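Local coordinates for BfpC (Escherichia coli, PDB 3VHJ), which takes part in type IV pilus biogenesis as an essential membrane protein, this chain being its N-terminal cytoplasmic domain, which probably engages the assembly protein BfpD, at residues A[14-19]-A[70-75]; A[44-49]-A[61-66]; A[93-98]-A[112-117]; A[121-126]-A[142-147]. The protein carries 1 engineered substitution. One frame throughout, in Å; residues are numbered along the deposited sequence.

Overall arrangement
Contact 1 is the most buried of the four and the most central: it pairs short strands by backbone bonds and packs apolar side chains, Tyr16, Val18 and Leu74, against one another. Contact 2, partly buried, lies nested inside the loop that contact 1 closes, tied to it through Gln71 and Gly66, and adds lysines to its backbone bonds. Contact 3, also partly buried, closes another pair of strands and touches contact 1 through Leu97, Ser112 and Val18. Contact 4, partly buried and farthest from the chain's centre, shares helix 116-127 with contact 3, but has only apolar carbon contacts and no hydrogen bond across it. Contacts 2 and 4 lie on opposite sides of that centre, their own centres about 27 Å apart.

Contact 1: A[14-19]-A[70-75]; sequences KQYAVN and GQVTLL
The ring of Tyr16 is overlapped on one face by Leu74, whose CD1 stands 4.0 Å from the ring centroid and 13° off the normal in a CH-pi contact. Strand 14-17 is the middle strand of a three-stranded mixed sheet; here it takes the short strand 72-73 as a parallel neighbour, just where that chain turns into helix 74-77. Leu74 begins the turn with CG anti to its own N (chi1 176°), which carries its branch over the phenol. Its CB also meets Tyr16 CB at 3.7 Å and, at the same distance of 3.7 Å, Val18 CG1. A branched leucine suits this place because its two methyls serve two partners, CD1 the Tyr16 ring and CD2 Val18 CG1 at 3.8 Å; Leu97 and Ile11 continue the apolar surroundings. Were Tyr16 replaced by an alanine, Leu74 CD1 would probably be left facing a gap. Ala17 points to the other face of the sheet, where its small CB lies beside Gln71, whose OE1 is held by Lys68 N. The backbones pair directly: Ala17 N donates to Val72 O (2.8 Å, 163° at the hydrogen), and Leu74 N donates to Ala17 O over 3.1 Å. A water linking Gln15 O to Val72 N extends the pairing. A second water donates a hydrogen bond to Ala17 O at 2.9 Å and accepts one from Leu75 N.

Contact 2: A[44-49]-A[61-66]; sequences SKLYSV and GDKNIG
Leu46 reaches from strand 46-52 to the turn that follows strand 55-60. Its CB rests 4.0 Å from Gly61 CA, a closeness that needs glycine, since a CB on that residue would be jammed against the leucine's own. Next along, CG meets Lys63 CE at 4.0 Å. At the tip, CD1 presses on Lys63 CG at 3.4 Å, tighter than usual for two carbons. The extended lysine chain crosses the leucine at about a right angle, so its methylenes serve as apolar cover. Beside this packing, backbone bonds close the open end of the hairpin formed by strands 46-52 and 55-60. Gly61 N donates to Leu46 O at 2.9 Å, approaching from well above the carbonyl plane. Ser44 OG does two jobs: it donates to Gly61 O over 2.7 Å and accepts from Leu46 N in an ST turn, as a small hydroxyl beside the main chain can. Across the turn, Asp62 OD1 accepts from Asn64 N in an Asx turn. The side-chain nitrogens Lys45 NZ and Lys63 NZ stand only 3.3 Å apart, but Lys63 has a salt bridge to Glu163, a residue that the Lys45 side chain also touches. That carboxylate probably offsets the paired positive charge, making the lysines tolerable so close together.

Contact 3: A[93-98]-A[112-117]; sequences NELWLV and SFHSKD
Lys116 runs its aliphatic chain along the indole of Trp96. CB lies over the five-membered ring, 3.7 Å from its centroid in a CH-pi contact, and farther out CD reaches Trp96 CZ2 at 3.5 Å. Because the chain leaves the backbone pointing away from its amide nitrogen (chi1 176°) and stays straight, four methylenes follow the one face toward the six-membered ring, an economical use of a long residue whose charged end still needs a polar partner. Nearby, Val98 CG2 touches Phe113 CE1 at 3.6 Å, and Leu95 CD1 sits 3.4 Å from His114 ND1. Behind these side chains is a beta hairpin, strands 96-101 and 107-113, in which Trp96 and Phe113 form an antiparallel hydrogen-bonded pair. Trp96 N donates to Phe113 O at 2.8 Å, almost straight (171°) and nearly along the C=O axis; Phe113 N returns a 2.8 Å bond to Trp96 O, in the carbonyl plane. The pairing puts both aromatic rings on the side of the sheet that helix 116-127 packs against, where Ala119 touches each. Ser115 is the N-cap of that helix, its OG accepting from Asp118 N, which is likely to steady the first turn and with it the base of Lys116. Farther out, Lys116 NZ reaches Asp141 in a salt bridge.

Contact 4: A[121-126]-A[142-147]; sequences KFFFDH and VGVGES
A chi1 of 178° swings the Phe123 ring away from its own amide nitrogen, whereas -81° in Phe124 sets CG beside the nitrogen and opposite the carbonyl carbon; the different first torsions send two successive rings of helix 116-127 to the same partners, Val142 and Val144. The side chains of Phe123 and Val144 come from opposite directions, and Val144 CB lies at the edge of the ring, near its plane, 3.8 Å from Phe123 CE2. Phe124 approaches the same valine obliquely, its CE2 only 3.3 Å from Val144 CG2. The forked valine suits the spot, since CG1 faces one ring and CG2 the other. Val142 runs past Phe124 in the opposite direction, with CG1 3.9 Å from Phe124 CZ. Cut back to an alanine, Phe124 would probably leave Val144 CG2 and Val142 CG1 without their aromatic neighbour and open a gap between the helix and the loop. No hydrogen bond spans the contact; the loop is held by its own, from Ser138 OG to Val144 O. Inward, Phe123 also packs on Leu88 and Val98, so the helix is seated on the sheet while the loop after strand 135-137 closes over its flank. Helix 116-127 joins strands 107-113 and 135-137, parallel but not neighbours, in a beta-alpha-beta crossover, and the sheet order 107-113, 96-101, 85-90, 135-137 is consistent with a ribonuclease H-like fold, as in actin-like domains.

Contact 1: A[14-19]-A[70-75]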
loop_
_atom_site.group_PDB
_atom_site.type_symbol
_atom_site.label_atom_id
_atom_site.label_comp_id
_atom_site.label_asym_id
_atom_site.label_seq_id
_atom_site.Cartn_x
_atom_site.Cartn_y
_atom_site.Cartn_z
ATOM N N LYS A 14 1.300 -4.202 15.725
ATOM C CA LYS A 14 1.796 -4.815 14.496
ATOM C C LYS A 14 2.647 -3.883 13.643
ATOM O O LYS A 14 2.440 -2.671 13.619
ATOM C CB LYS A 14 0.626 -5.323 13.648
ATOM C CG LYS A 14 -0.331 -6.269 14.365
ATOM C CD LYS A 14 0.335 -7.575 14.757
ATOM C CE LYS A 14 -0.668 -8.502 15.436
ATOM N NZ LYS A 14 -0.049 -9.773 15.911
ATOM N N GLN A 15 3.603 -4.469 12.939
ATOM C CA GLN A 15 4.483 -3.718 12.056
ATOM C C GLN A 15 4.170 -4.174 10.638
ATOM O O GLN A 15 3.948 -5.364 10.398
ATOM C CB GLN A 15 5.947 -3.986 12.423
ATOM C CG GLN A 15 6.354 -3.301 13.734
ATOM C CD GLN A 15 7.730 -3.706 14.232
ATOM O OE1 GLN A 15 8.181 -3.239 15.284
ATOM N NE2 GLN A 15 8.401 -4.579 13.492
ATOM N N TYR A 16 4.134 -3.226 9.707
ATOM C CA TYR A 16 3.814 -3.533 8.320
ATOM C C TYR A 16 4.735 -2.828 7.349
ATOM O O TYR A 16 5.165 -1.699 7.591
ATOM C CB TYR A 16 2.402 -3.074 7.986
ATOM C CG TYR A 16 1.316 -3.685 8.826
ATOM C CD1 TYR A 16 0.724 -4.887 8.457
ATOM C CD2 TYR A 16 0.849 -3.039 9.968
ATOM C CE1 TYR A 16 -0.318 -5.433 9.201
ATOM C CE2 TYR A 16 -0.190 -3.580 10.722
ATOM C CZ TYR A 16 -0.770 -4.775 10.329
ATOM O OH TYR A 16 -1.817 -5.307 11.046
ATOM N N ALA A 17 5.005 -3.496 6.233
ATOM C CA ALA A 17 5.827 -2.922 5.185
ATOM C C ALA A 17 4.889 -2.032 4.379
ATOM O O ALA A 17 3.841 -2.490 3.918
ATOM C CB ALA A 17 6.390 -4.033 4.295
ATOM N N VAL A 18 5.248 -0.759 4.231
ATOM C CA VAL A 18 4.447 0.182 3.457
ATOM C C VAL A 18 5.344 0.849 2.413
ATOM O O VAL A 18 6.563 0.685 2.436
ATOM C CB VAL A 18 3.804 1.280 4.365
ATOM C CG1 VAL A 18 2.827 0.640 5.341
ATOM C CG2 VAL A 18 4.886 2.032 5.133
ATOM N N ASN A 19 4.735 1.600 1.501
ATOM C CA ASN A 19 5.471 2.285 0.441
ATOM C C ASN A 19 6.156 1.297 -0.493
ATOM O O ASN A 19 7.298 1.500 -0.905
ATOM C CB ASN A 19 6.521 3.232 1.023
ATOM C CG ASN A 19 6.973 4.276 0.022
ATOM O OD1 ASN A 19 6.251 5.227 -0.263
ATOM N ND2 ASN A 19 8.167 4.095 -0.527
ATOM N N GLY A 70 10.092 -11.218 5.426
ATOM C CA GLY A 70 9.275 -11.509 6.589
ATOM C C GLY A 70 8.287 -10.446 7.033
ATOM O O GLY A 70 7.414 -10.726 7.852
ATOM N N GLN A 71 8.407 -9.226 6.522
ATOM C CA GLN A 71 7.471 -8.179 6.925
ATOM C C GLN A 71 6.157 -8.350 6.188
ATOM O O GLN A 71 6.140 -8.636 4.989
ATOM C CB GLN A 71 8.026 -6.785 6.615
ATOM C CG GLN A 71 9.288 -6.433 7.365
ATOM C CD GLN A 71 9.930 -5.169 6.835
ATOM O OE1 GLN A 71 9.695 -4.776 5.694
ATOM N NE2 GLN A 71 10.762 -4.538 7.654
ATOM N N VAL A 72 5.055 -8.192 6.912
ATOM C CA VAL A 72 3.732 -8.288 6.308
ATOM C C VAL A 72 3.452 -6.954 5.632
ATOM O O VAL A 72 3.617 -5.901 6.252
ATOM C CB VAL A 72 2.636 -8.518 7.372
ATOM C CG1 VAL A 72 1.267 -8.587 6.702
ATOM C CG2 VAL A 72 2.930 -9.794 8.156
ATOM N N THR A 73 3.043 -6.987 4.368
ATOM C CA THR A 73 2.739 -5.749 3.664
ATOM C C THR A 73 1.350 -5.299 4.110
ATOM O O THR A 73 0.403 -6.096 4.167
ATOM C CB THR A 73 2.767 -5.936 2.133
ATOM O OG1 THR A 73 1.658 -6.742 1.721
ATOM C CG2 THR A 73 4.072 -6.616 1.710
ATOM N N LEU A 74 1.242 -4.021 4.447
ATOM C CA LEU A 74 -0.012 -3.462 4.920
ATOM C C LEU A 74 -1.168 -3.662 3.948
ATOM O O LEU A 74 -2.221 -4.168 4.328
ATOM C CB LEU A 74 0.149 -1.966 5.207
ATOM C CG LEU A 74 -1.149 -1.266 5.620
ATOM C CD1 LEU A 74 -1.662 -1.880 6.917
ATOM C CD2 LEU A 74 -0.911 0.225 5.781
ATOM N N LEU A 75 -0.970 -3.275 2.693
ATOM C CA LEU A 75 -2.041 -3.396 1.718
ATOM C C LEU A 75 -2.579 -4.808 1.542
ATOM O O LEU A 75 -3.763 -4.982 1.259
ATOM C CB LEU A 75 -1.608 -2.807 0.372
ATOM C CG LEU A 75 -1.882 -1.300 0.208
ATOM C CD1 LEU A 75 -3.395 -1.066 0.111
ATOM C CD2 LEU A 75 -1.303 -0.521 1.393
HETATM O O HOH W 1 5.458 -7.568 9.789
HETATM O O HOH W 2 1.730 -2.207 1.899
#

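Contact 2: A[44-49]-A[61-66]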
loop_
_atom_site.group_PDB
_atom_site.type_symbol
_atom_site.label_atom_id
_atom_site.label_comp_id
_atom_site.label_asym_id
_atom_site.label_seq_id
_atom_site.Cartn_x
_atom_site.Cartn_y
_atom_site.Cartn_z
ATOM N N SER A 44 15.917 -5.127 -6.929
ATOM C CA SER A 44 15.403 -5.578 -5.644
ATOM C C SER A 44 15.212 -7.087 -5.618
ATOM O O SER A 44 15.018 -7.714 -6.661
ATOM C CB SER A 44 14.063 -4.900 -5.354
ATOM O OG SER A 44 13.479 -5.421 -4.175
ATOM N N LYS A 45 15.272 -7.662 -4.422
ATOM C CA LYS A 45 15.078 -9.099 -4.252
ATOM C C LYS A 45 13.875 -9.360 -3.346
ATOM O O LYS A 45 13.544 -10.507 -3.067
ATOM C CB LYS A 45 16.311 -9.745 -3.616
ATOM C CG LYS A 45 17.597 -9.604 -4.407
ATOM C CD LYS A 45 18.668 -10.544 -3.860
ATOM C CE LYS A 45 19.045 -10.220 -2.419
ATOM N NZ LYS A 45 19.785 -8.933 -2.315
ATOM N N LEU A 46 13.234 -8.289 -2.888
ATOM C CA LEU A 46 12.087 -8.395 -1.991
ATOM C C LEU A 46 10.771 -8.285 -2.744
ATOM O O LEU A 46 10.551 -7.335 -3.494
ATOM C CB LEU A 46 12.162 -7.298 -0.929
ATOM C CG LEU A 46 13.374 -7.366 0.005
ATOM C CD1 LEU A 46 13.368 -6.158 0.932
ATOM C CD2 LEU A 46 13.332 -8.661 0.813
ATOM N N TYR A 47 9.887 -9.251 -2.533
ATOM C CA TYR A 47 8.612 -9.235 -3.229
ATOM C C TYR A 47 7.525 -10.011 -2.500
ATOM O O TYR A 47 7.771 -10.709 -1.523
ATOM C CB TYR A 47 8.772 -9.850 -4.613
ATOM C CG TYR A 47 9.028 -11.338 -4.552
ATOM C CD1 TYR A 47 10.314 -11.839 -4.351
ATOM C CD2 TYR A 47 7.974 -12.246 -4.631
ATOM C CE1 TYR A 47 10.542 -13.209 -4.232
ATOM C CE2 TYR A 47 8.189 -13.613 -4.510
ATOM C CZ TYR A 47 9.472 -14.088 -4.309
ATOM O OH TYR A 47 9.678 -15.440 -4.169
ATOM N N SER A 48 6.313 -9.885 -3.015
ATOM C CA SER A 48 5.173 -10.591 -2.475
ATOM C C SER A 48 4.125 -10.611 -3.568
ATOM O O SER A 48 3.900 -9.609 -4.240
ATOM C CB SER A 48 4.622 -9.878 -1.242
ATOM O OG SER A 48 3.488 -10.566 -0.755
ATOM N N VAL A 49 3.515 -11.766 -3.776
ATOM C CA VAL A 49 2.477 -11.880 -4.777
ATOM C C VAL A 49 1.189 -12.085 -4.006
ATOM O O VAL A 49 1.132 -12.913 -3.105
ATOM C CB VAL A 49 2.707 -13.091 -5.709
ATOM C CG1 VAL A 49 1.543 -13.224 -6.684
ATOM C CG2 VAL A 49 4.007 -12.912 -6.476
ATOM N N GLY A 61 9.730 -4.642 -2.734
ATOM C CA GLY A 61 10.252 -3.869 -1.621
ATOM C C GLY A 61 11.536 -3.109 -1.900
ATOM O O GLY A 61 12.230 -3.365 -2.886
ATOM N N ASP A 62 11.842 -2.164 -1.021
ATOM C CA ASP A 62 13.047 -1.349 -1.141
ATOM C C ASP A 62 13.812 -1.412 0.172
ATOM O O ASP A 62 13.424 -0.777 1.149
ATOM C CB ASP A 62 12.685 0.104 -1.435
ATOM C CG ASP A 62 13.913 0.992 -1.588
ATOM O OD1 ASP A 62 15.048 0.500 -1.389
ATOM O OD2 ASP A 62 13.737 2.184 -1.905
ATOM N N LYS A 63 14.895 -2.177 0.197
ATOM C CA LYS A 63 15.695 -2.305 1.409
ATOM C C LYS A 63 16.235 -0.973 1.921
ATOM O O LYS A 63 16.561 -0.852 3.097
ATOM C CB LYS A 63 16.868 -3.258 1.174
ATOM C CG LYS A 63 16.458 -4.700 0.927
ATOM C CD LYS A 63 17.680 -5.598 0.824
ATOM C CE LYS A 63 17.296 -7.045 0.574
ATOM N NZ LYS A 63 18.511 -7.910 0.574
ATOM N N ASN A 64 16.341 0.022 1.048
ATOM C CA ASN A 64 16.870 1.312 1.473
ATOM C C ASN A 64 15.956 2.068 2.422
ATOM O O ASN A 64 16.402 2.986 3.110
ATOM C CB ASN A 64 17.204 2.186 0.264
ATOM C CG ASN A 64 18.412 1.679 -0.499
ATOM O OD1 ASN A 64 19.342 1.127 0.087
ATOM N ND2 ASN A 64 18.412 1.878 -1.810
ATOM N N ILE A 65 14.679 1.696 2.461
ATOM C CA ILE A 65 13.758 2.356 3.367
ATOM C C ILE A 65 13.292 1.407 4.473
ATOM O O ILE A 65 12.238 1.604 5.072
ATOM C CB ILE A 65 12.539 2.977 2.618
ATOM C CG1 ILE A 65 11.684 1.888 1.972
ATOM C CG2 ILE A 65 13.035 3.952 1.539
ATOM C CD1 ILE A 65 10.423 2.437 1.323
ATOM N N GLY A 66 14.089 0.370 4.732
ATOM C CA GLY A 66 13.781 -0.553 5.812
ATOM C C GLY A 66 13.083 -1.864 5.512
ATOM O O GLY A 66 12.865 -2.659 6.425
#

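Contact 3: A[93-98]-A[112-117]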
loop_
_atom_site.group_PDB
_atom_site.type_symbol
_atom_site.label_atom_id
_atom_site.label_comp_id
_atom_site.label_asym_id
_atom_site.label_seq_id
_atom_site.Cartn_x
_atom_site.Cartn_y
_atom_site.Cartn_z
ATOM N N ASN A 93 3.740 5.380 14.432
ATOM C CA ASN A 93 5.144 5.736 14.572
ATOM C C ASN A 93 5.630 6.974 13.813
ATOM O O ASN A 93 6.640 6.922 13.115
ATOM C CB ASN A 93 6.002 4.525 14.195
ATOM C CG ASN A 93 5.753 4.054 12.774
ATOM O OD1 ASN A 93 4.639 4.162 12.259
ATOM N ND2 ASN A 93 6.790 3.511 12.136
ATOM N N GLU A 94 4.916 8.086 13.957
ATOM C CA GLU A 94 5.314 9.338 13.314
ATOM C C GLU A 94 5.355 9.227 11.795
ATOM O O GLU A 94 6.143 9.912 11.136
ATOM C CB GLU A 94 6.709 9.756 13.792
ATOM C CG GLU A 94 7.020 9.478 15.257
ATOM C CD GLU A 94 6.296 10.410 16.193
ATOM O OE1 GLU A 94 6.651 10.442 17.391
ATOM O OE2 GLU A 94 5.371 11.109 15.732
ATOM N N LEU A 95 4.523 8.362 11.232
ATOM C CA LEU A 95 4.515 8.195 9.789
ATOM C C LEU A 95 3.104 8.409 9.252
ATOM O O LEU A 95 2.127 8.066 9.912
ATOM C CB LEU A 95 5.006 6.785 9.444
ATOM C CG LEU A 95 5.327 6.408 8.000
ATOM C CD1 LEU A 95 6.550 7.187 7.514
ATOM C CD2 LEU A 95 5.599 4.904 7.938
ATOM N N TRP A 96 3.008 8.984 8.058
ATOM C CA TRP A 96 1.721 9.211 7.424
ATOM C C TRP A 96 1.599 8.305 6.216
ATOM O O TRP A 96 2.540 8.169 5.437
ATOM C CB TRP A 96 1.570 10.672 7.008
ATOM C CG TRP A 96 1.300 11.539 8.185
ATOM C CD1 TRP A 96 2.222 12.080 9.041
ATOM C CD2 TRP A 96 0.016 11.888 8.702
ATOM N NE1 TRP A 96 1.583 12.740 10.064
ATOM C CE2 TRP A 96 0.228 12.638 9.880
ATOM C CE3 TRP A 96 -1.300 11.639 8.285
ATOM C CZ2 TRP A 96 -0.826 13.140 10.647
ATOM C CZ3 TRP A 96 -2.348 12.139 9.046
ATOM C CH2 TRP A 96 -2.102 12.882 10.216
ATOM N N LEU A 97 0.430 7.696 6.068
ATOM C CA LEU A 97 0.176 6.773 4.974
ATOM C C LEU A 97 -0.926 7.259 4.037
ATOM O O LEU A 97 -1.925 7.812 4.484
ATOM C CB LEU A 97 -0.240 5.415 5.546
ATOM C CG LEU A 97 0.652 4.815 6.637
ATOM C CD1 LEU A 97 -0.001 3.540 7.164
ATOM C CD2 LEU A 97 2.047 4.534 6.081
ATOM N N VAL A 98 -0.724 7.064 2.737
ATOM C CA VAL A 98 -1.732 7.420 1.745
ATOM C C VAL A 98 -1.901 6.151 0.921
ATOM O O VAL A 98 -0.955 5.690 0.286
ATOM C CB VAL A 98 -1.286 8.574 0.831
ATOM C CG1 VAL A 98 -2.380 8.861 -0.208
ATOM C CG2 VAL A 98 -1.028 9.821 1.672
ATOM N N SER A 112 4.169 6.282 1.945
ATOM C CA SER A 112 4.397 6.677 3.325
ATOM C C SER A 112 5.187 7.983 3.285
ATOM O O SER A 112 5.922 8.234 2.329
ATOM C CB SER A 112 5.190 5.603 4.072
ATOM O OG SER A 112 6.477 5.442 3.512
ATOM N N PHE A 113 5.015 8.815 4.308
ATOM C CA PHE A 113 5.714 10.097 4.385
ATOM C C PHE A 113 6.036 10.398 5.838
ATOM O O PHE A 113 5.268 10.047 6.727
ATOM C CB PHE A 113 4.834 11.247 3.874
ATOM C CG PHE A 113 4.212 10.999 2.537
ATOM C CD1 PHE A 113 3.102 10.169 2.413
ATOM C CD2 PHE A 113 4.738 11.596 1.397
ATOM C CE1 PHE A 113 2.524 9.940 1.168
ATOM C CE2 PHE A 113 4.166 11.371 0.150
ATOM C CZ PHE A 113 3.059 10.542 0.036
ATOM N N HIS A 114 7.162 11.047 6.091
ATOM C CA HIS A 114 7.474 11.398 7.470
ATOM C C HIS A 114 6.803 12.727 7.788
ATOM O O HIS A 114 6.644 13.094 8.953
ATOM C CB HIS A 114 8.988 11.482 7.687
ATOM C CG HIS A 114 9.645 10.142 7.814
ATOM N ND1 HIS A 114 9.123 9.133 8.598
ATOM C CD2 HIS A 114 10.769 9.639 7.251
ATOM C CE1 HIS A 114 9.897 8.065 8.508
ATOM N NE2 HIS A 114 10.901 8.346 7.697
ATOM N N SER A 115 6.380 13.424 6.736
ATOM C CA SER A 115 5.718 14.721 6.867
ATOM C C SER A 115 4.238 14.682 6.513
ATOM O O SER A 115 3.852 14.187 5.453
ATOM C CB SER A 115 6.414 15.753 5.977
ATOM O OG SER A 115 5.575 16.870 5.752
ATOM N N LYS A 116 3.414 15.221 7.406
ATOM C CA LYS A 116 1.976 15.265 7.196
ATOM C C LYS A 116 1.628 16.167 6.009
ATOM O O LYS A 116 0.734 15.855 5.226
ATOM C CB LYS A 116 1.278 15.772 8.460
ATOM C CG LYS A 116 -0.228 15.937 8.317
ATOM C CD LYS A 116 -0.860 16.446 9.603
ATOM C CE LYS A 116 -2.364 16.598 9.451
ATOM N NZ LYS A 116 -3.018 17.045 10.715
ATOM N N ASP A 117 2.334 17.286 5.875
ATOM C CA ASP A 117 2.069 18.204 4.771
ATOM C C ASP A 117 2.317 17.543 3.423
ATOM O O ASP A 117 1.528 17.703 2.494
ATOM C CB ASP A 117 2.924 19.468 4.896
ATOM C CG ASP A 117 2.473 20.357 6.039
ATOM O OD1 ASP A 117 1.256 20.630 6.128
ATOM O OD2 ASP A 117 3.331 20.786 6.844
#

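Contact 4: A[121-126]-A[142-147]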
loop_
_atom_site.group_PDB
_atom_site.type_symbol
_atom_site.label_atom_id
_atom_site.label_comp_id
_atom_site.label_asym_id
_atom_site.label_seq_id
_atom_site.Cartn_x
_atom_site.Cartn_y
_atom_site.Cartn_z
ATOM N N LYS A 121 -0.526 16.758 0.703
ATOM C CA LYS A 121 -0.347 17.252 -0.658
ATOM C C LYS A 121 -0.433 16.133 -1.701
ATOM O O LYS A 121 -1.024 16.315 -2.767
ATOM C CB LYS A 121 0.997 17.982 -0.783
ATOM C CG LYS A 121 1.290 18.534 -2.175
ATOM C CD LYS A 121 2.592 19.326 -2.199
ATOM C CE LYS A 121 2.919 19.821 -3.600
ATOM N NZ LYS A 121 1.798 20.605 -4.199
ATOM N N PHE A 122 0.154 14.978 -1.398
ATOM C CA PHE A 122 0.119 13.854 -2.333
ATOM C C PHE A 122 -1.319 13.360 -2.469
ATOM O O PHE A 122 -1.797 13.081 -3.568
ATOM C CB PHE A 122 0.998 12.710 -1.831
ATOM C CG PHE A 122 1.095 11.564 -2.792
ATOM C CD1 PHE A 122 1.970 11.619 -3.872
ATOM C CD2 PHE A 122 0.287 10.444 -2.638
ATOM C CE1 PHE A 122 2.037 10.569 -4.791
ATOM C CE2 PHE A 122 0.346 9.388 -3.550
ATOM C CZ PHE A 122 1.224 9.452 -4.630
ATOM N N PHE A 123 -1.992 13.260 -1.330
ATOM C CA PHE A 123 -3.372 12.812 -1.254
ATOM C C PHE A 123 -4.281 13.654 -2.148
ATOM O O PHE A 123 -5.026 13.125 -2.978
ATOM C CB PHE A 123 -3.831 12.904 0.201
ATOM C CG PHE A 123 -5.260 12.506 0.427
ATOM C CD1 PHE A 123 -5.681 11.197 0.195
ATOM C CD2 PHE A 123 -6.175 13.427 0.928
ATOM C CE1 PHE A 123 -6.988 10.813 0.465
ATOM C CE2 PHE A 123 -7.488 13.053 1.202
ATOM C CZ PHE A 123 -7.895 11.740 0.972
ATOM N N PHE A 124 -4.220 14.970 -1.974
ATOM C CA PHE A 124 -5.044 15.874 -2.766
ATOM C C PHE A 124 -4.665 15.926 -4.241
ATOM O O PHE A 124 -5.533 15.898 -5.106
ATOM C CB PHE A 124 -4.986 17.292 -2.193
ATOM C CG PHE A 124 -5.892 17.510 -1.021
ATOM C CD1 PHE A 124 -5.372 17.719 0.250
ATOM C CD2 PHE A 124 -7.274 17.517 -1.190
ATOM C CE1 PHE A 124 -6.217 17.935 1.344
ATOM C CE2 PHE A 124 -8.125 17.729 -0.108
ATOM C CZ PHE A 124 -7.594 17.940 1.164
ATOM N N ASP A 125 -3.370 16.001 -4.529
ATOM C CA ASP A 125 -2.924 16.089 -5.913
ATOM C C ASP A 125 -3.103 14.827 -6.750
ATOM O O ASP A 125 -3.374 14.914 -7.945
ATOM C CB ASP A 125 -1.452 16.510 -5.986
ATOM C CG ASP A 125 -1.201 17.892 -5.404
ATOM O OD1 ASP A 125 -2.096 18.756 -5.492
ATOM O OD2 ASP A 125 -0.094 18.112 -4.868
ATOM N N HIS A 126 -2.977 13.654 -6.139
ATOM C CA HIS A 126 -3.073 12.425 -6.922
ATOM C C HIS A 126 -4.040 11.339 -6.479
ATOM O O HIS A 126 -4.412 10.488 -7.283
ATOM C CB HIS A 126 -1.686 11.787 -7.022
ATOM C CG HIS A 126 -0.616 12.724 -7.481
ATOM N ND1 HIS A 126 -0.533 13.180 -8.777
ATOM C CD2 HIS A 126 0.413 13.297 -6.812
ATOM C CE1 HIS A 126 0.503 13.993 -8.890
ATOM N NE2 HIS A 126 1.093 14.081 -7.710
ATOM N N VAL A 142 -8.707 17.455 7.833
ATOM C CA VAL A 142 -8.478 17.377 6.392
ATOM C C VAL A 142 -9.824 17.512 5.685
ATOM O O VAL A 142 -9.921 18.133 4.628
ATOM C CB VAL A 142 -7.809 16.046 5.992
ATOM C CG1 VAL A 142 -7.622 15.987 4.483
ATOM C CG2 VAL A 142 -6.464 15.925 6.682
ATOM N N GLY A 143 -10.855 16.914 6.276
ATOM C CA GLY A 143 -12.198 17.015 5.733
ATOM C C GLY A 143 -12.578 16.354 4.419
ATOM O O GLY A 143 -13.563 16.757 3.795
ATOM N N VAL A 144 -11.823 15.354 3.981
ATOM C CA VAL A 144 -12.170 14.667 2.741
ATOM C C VAL A 144 -12.627 13.257 3.103
ATOM O O VAL A 144 -11.849 12.453 3.620
ATOM C CB VAL A 144 -10.968 14.589 1.777
ATOM C CG1 VAL A 144 -11.392 13.921 0.475
ATOM C CG2 VAL A 144 -10.433 15.988 1.504
ATOM N N GLY A 145 -13.892 12.957 2.838
ATOM C CA GLY A 145 -14.405 11.645 3.178
ATOM C C GLY A 145 -14.580 11.550 4.683
ATOM O O GLY A 145 -14.708 12.574 5.356
ATOM N N GLU A 146 -14.563 10.337 5.222
ATOM C CA GLU A 146 -14.753 10.157 6.658
ATOM C C GLU A 146 -13.462 10.027 7.451
ATOM O O GLU A 146 -12.457 9.524 6.951
ATOM C CB GLU A 146 -15.628 8.932 6.923
ATOM C CG GLU A 146 -17.043 9.051 6.383
ATOM C CD GLU A 146 -17.086 9.132 4.869
ATOM O OE1 GLU A 146 -16.443 8.284 4.216
ATOM O OE2 GLU A 146 -17.767 10.035 4.334
ATOM N N SER A 147 -13.505 10.485 8.698
ATOM C CA SER A 147 -12.348 10.423 9.581
ATOM C C SER A 147 -12.294 9.063 10.267
ATOM O O SER A 147 -13.010 8.814 11.234
ATOM C CB SER A 147 -12.426 11.532 10.638
ATOM O OG SER A 147 -11.291 11.504 11.488
#